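PDB 1H80: iota-carrageenase from Alteromonas sp., which hydrolyses the 1,4-beta-D-linkages inside iota-carrageenans, sulfated galactans of red algal cell walls, with inversion of anomeric configuration. Local coordinates for residues A[358-363]-A[430-435]. Sequence-based numbering, arbitrary orientation.
Sequences ARFGYN and NFPVNS
Over one face of the Phe-360 ring lies CD of Pro-432, a CH-pi contact 3.6 Å from the ring centroid, while CZ of Tyr-362 meets the same ring at its edge, in plane. Phe-360 in turn presents an edge to the face of Phe-431, the planes 63° apart in a T-shaped pair, and its CB sits over that face as a second CH-pi donor, 4.0 Å from the centroid. At the rim of Phe-431, CE1 comes to 3.3 Å from Ala-358 O. With CG of Phe-360 anti to the backbone N (chi1 -177°), the ring reaches past Asn-430 O to the proline. Replacing Phe-360 by an alanine is likely to leave Pro-432 CD without its aromatic face and to open a gap between Phe-431 and Tyr-362. A water bridges the two segments, donating to Phe-360 O at 2.7 Å and accepting from Asn-430 ND2. Pro-432 to Ser-435 then form a type II turn, with Ser-435 OG bonded to Pro-432 O. Strands 351-359 and 421-429 pair in parallel just before these loops, so the cluster joins successive coils where they leave a beta-sheet of the right-handed parallel beta-helix.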
ATOM      1  N   ALA A 358      -8.328  15.933  -7.131  1.00 14.67           N
ATOM      2  CA  ALA A 358      -6.910  15.959  -7.446  1.00 14.33           C
ATOM      3  C   ALA A 358      -6.455  17.404  -7.542  1.00 14.24           C
ATOM      4  O   ALA A 358      -6.959  18.165  -8.362  1.00 14.54           O
ATOM      5  CB  ALA A 358      -6.644  15.239  -8.763  1.00 14.96           C
ATOM      6  N   ARG A 359      -5.512  17.781  -6.688  1.00 14.38           N
ATOM      7  CA  ARG A 359      -4.979  19.135  -6.708  1.00 14.65           C
ATOM      8  C   ARG A 359      -3.646  19.080  -7.438  1.00 14.72           C
ATOM      9  O   ARG A 359      -2.778  18.268  -7.112  1.00 13.58           O
ATOM     10  CB  ARG A 359      -4.782  19.664  -5.285  1.00 16.08           C
ATOM     11  CG  ARG A 359      -4.205  21.077  -5.231  1.00 18.44           C
ATOM     12  CD  ARG A 359      -4.031  21.551  -3.794  1.00 21.63           C
ATOM     13  NE  ARG A 359      -5.306  21.858  -3.152  1.00 24.36           N
ATOM     14  CZ  ARG A 359      -5.956  23.010  -3.288  1.00 25.76           C
ATOM     15  NH1 ARG A 359      -5.453  23.975  -4.045  1.00 27.03           N
ATOM     16  NH2 ARG A 359      -7.115  23.198  -2.667  1.00 26.96           N
ATOM     17  N   PHE A 360      -3.496  19.949  -8.428  1.00 14.28           N
ATOM     18  CA  PHE A 360      -2.290  20.013  -9.242  1.00 15.71           C
ATOM     19  C   PHE A 360      -1.041  20.368  -8.442  1.00 15.35           C
ATOM     20  O   PHE A 360      -1.097  21.151  -7.495  1.00 16.15           O
ATOM     21  CB  PHE A 360      -2.488  21.050 -10.349  1.00 15.86           C
ATOM     22  CG  PHE A 360      -1.331  21.160 -11.295  1.00 16.13           C
ATOM     23  CD1 PHE A 360      -1.132  20.206 -12.286  1.00 16.92           C
ATOM     24  CD2 PHE A 360      -0.434  22.215 -11.191  1.00 17.17           C
ATOM     25  CE1 PHE A 360      -0.050  20.302 -13.165  1.00 17.17           C
ATOM     26  CE2 PHE A 360       0.648  22.319 -12.061  1.00 17.31           C
ATOM     27  CZ  PHE A 360       0.839  21.361 -13.049  1.00 16.74           C
ATOM     28  N   GLY A 361       0.082  19.786  -8.844  1.00 15.35           N
ATOM     29  CA  GLY A 361       1.353  20.052  -8.198  1.00 15.41           C
ATOM     30  C   GLY A 361       2.478  19.773  -9.181  1.00 15.26           C
ATOM     31  O   GLY A 361       2.248  19.165 -10.225  1.00 15.18           O
ATOM     32  N   TYR A 362       3.692  20.200  -8.849  1.00 15.77           N
ATOM     33  CA  TYR A 362       4.845  19.998  -9.724  1.00 16.18           C
ATOM     34  C   TYR A 362       5.785  18.896  -9.253  1.00 16.29           C
ATOM     35  O   TYR A 362       6.817  18.650  -9.877  1.00 16.62           O
ATOM     36  CB  TYR A 362       5.640  21.304  -9.838  1.00 16.91           C
ATOM     37  CG  TYR A 362       4.907  22.403 -10.564  1.00 18.47           C
ATOM     38  CD1 TYR A 362       4.814  22.397 -11.954  1.00 19.62           C
ATOM     39  CD2 TYR A 362       4.280  23.433  -9.863  1.00 19.70           C
ATOM     40  CE1 TYR A 362       4.112  23.388 -12.634  1.00 20.32           C
ATOM     41  CE2 TYR A 362       3.572  24.430 -10.533  1.00 20.77           C
ATOM     42  CZ  TYR A 362       3.493  24.399 -11.918  1.00 21.20           C
ATOM     43  OH  TYR A 362       2.784  25.372 -12.585  1.00 22.51           O
ATOM     44  N   ASN A 363       5.434  18.225  -8.161  1.00 16.46           N
ATOM     45  CA  ASN A 363       6.301  17.183  -7.623  1.00 16.94           C
ATOM     46  C   ASN A 363       5.681  15.801  -7.519  1.00 15.78           C
ATOM     47  O   ASN A 363       5.880  15.093  -6.531  1.00 16.48           O
ATOM     48  CB  ASN A 363       6.824  17.620  -6.258  1.00 18.53           C
ATOM     49  CG  ASN A 363       7.634  18.893  -6.339  1.00 20.86           C
ATOM     50  OD1 ASN A 363       8.662  18.939  -7.012  1.00 23.25           O
ATOM     51  ND2 ASN A 363       7.171  19.938  -5.663  1.00 22.83           N
ATOM     52  N   ASN A 430      -6.599  23.632  -9.728  1.00 18.04           N
ATOM     53  CA  ASN A 430      -5.398  24.290 -10.230  1.00 19.18           C
ATOM     54  C   ASN A 430      -4.632  23.601 -11.352  1.00 18.06           C
ATOM     55  O   ASN A 430      -3.421  23.784 -11.479  1.00 18.19           O
ATOM     56  CB  ASN A 430      -4.441  24.592  -9.073  1.00 21.88           C
ATOM     57  CG  ASN A 430      -5.009  25.611  -8.100  1.00 25.25           C
ATOM     58  OD1 ASN A 430      -6.050  26.219  -8.358  1.00 27.24           O
ATOM     59  ND2 ASN A 430      -4.324  25.809  -6.980  1.00 27.14           N
ATOM     60  N   PHE A 431      -5.320  22.809 -12.164  1.00 17.68           N
ATOM     61  CA  PHE A 431      -4.651  22.157 -13.279  1.00 17.78           C
ATOM     62  C   PHE A 431      -4.515  23.178 -14.401  1.00 18.31           C
ATOM     63  O   PHE A 431      -5.385  24.032 -14.582  1.00 19.11           O
ATOM     64  CB  PHE A 431      -5.455  20.952 -13.769  1.00 17.47           C
ATOM     65  CG  PHE A 431      -5.082  19.663 -13.094  1.00 17.97           C
ATOM     66  CD1 PHE A 431      -5.447  19.422 -11.775  1.00 17.37           C
ATOM     67  CD2 PHE A 431      -4.359  18.690 -13.779  1.00 17.86           C
ATOM     68  CE1 PHE A 431      -5.099  18.230 -11.144  1.00 16.67           C
ATOM     69  CE2 PHE A 431      -4.006  17.491 -13.159  1.00 17.88           C
ATOM     70  CZ  PHE A 431      -4.377  17.262 -11.835  1.00 17.02           C
ATOM     71  N   PRO A 432      -3.409  23.118 -15.155  1.00 18.74           N
ATOM     72  CA  PRO A 432      -3.210  24.067 -16.253  1.00 19.06           C
ATOM     73  C   PRO A 432      -4.196  23.822 -17.388  1.00 18.92           C
ATOM     74  O   PRO A 432      -4.807  22.758 -17.481  1.00 18.84           O
ATOM     75  CB  PRO A 432      -1.767  23.811 -16.669  1.00 19.14           C
ATOM     76  CG  PRO A 432      -1.594  22.350 -16.389  1.00 19.55           C
ATOM     77  CD  PRO A 432      -2.268  22.194 -15.043  1.00 19.21           C
ATOM     78  N   VAL A 433      -4.359  24.814 -18.251  1.00 18.72           N
ATOM     79  CA  VAL A 433      -5.271  24.661 -19.369  1.00 18.51           C
ATOM     80  C   VAL A 433      -4.798  23.498 -20.239  1.00 17.38           C
ATOM     81  O   VAL A 433      -3.604  23.227 -20.346  1.00 17.37           O
ATOM     82  CB  VAL A 433      -5.343  25.957 -20.221  1.00 19.03           C
ATOM     83  CG1 VAL A 433      -3.993  26.248 -20.862  1.00 21.10           C
ATOM     84  CG2 VAL A 433      -6.425  25.818 -21.282  1.00 20.33           C
ATOM     85  N   ASN A 434      -5.754  22.803 -20.841  1.00 16.56           N
ATOM     86  CA  ASN A 434      -5.472  21.673 -21.706  1.00 15.91           C
ATOM     87  C   ASN A 434      -4.793  20.482 -21.051  1.00 16.30           C
ATOM     88  O   ASN A 434      -4.066  19.730 -21.701  1.00 17.71           O
ATOM     89  CB  ASN A 434      -4.689  22.139 -22.931  1.00 16.52           C
ATOM     90  CG  ASN A 434      -5.579  22.832 -23.928  1.00 16.42           C
ATOM     91  OD1 ASN A 434      -6.653  22.328 -24.245  1.00 15.33           O
ATOM     92  ND2 ASN A 434      -5.149  23.988 -24.427  1.00 17.04           N
ATOM     93  N   SER A 435      -5.035  20.314 -19.757  1.00 15.62           N
ATOM     94  CA  SER A 435      -4.497  19.172 -19.040  1.00 15.86           C
ATOM     95  C   SER A 435      -5.597  18.109 -19.105  1.00 15.74           C
ATOM     96  O   SER A 435      -6.722  18.400 -19.521  1.00 15.59           O
ATOM     97  CB  SER A 435      -4.183  19.550 -17.588  1.00 16.44           C
ATOM     98  OG  SER A 435      -5.309  20.133 -16.967  1.00 19.57           O
TER
HETATM   99  O   HOH W   1      -2.032  23.585  -6.874  1.00 30.04           O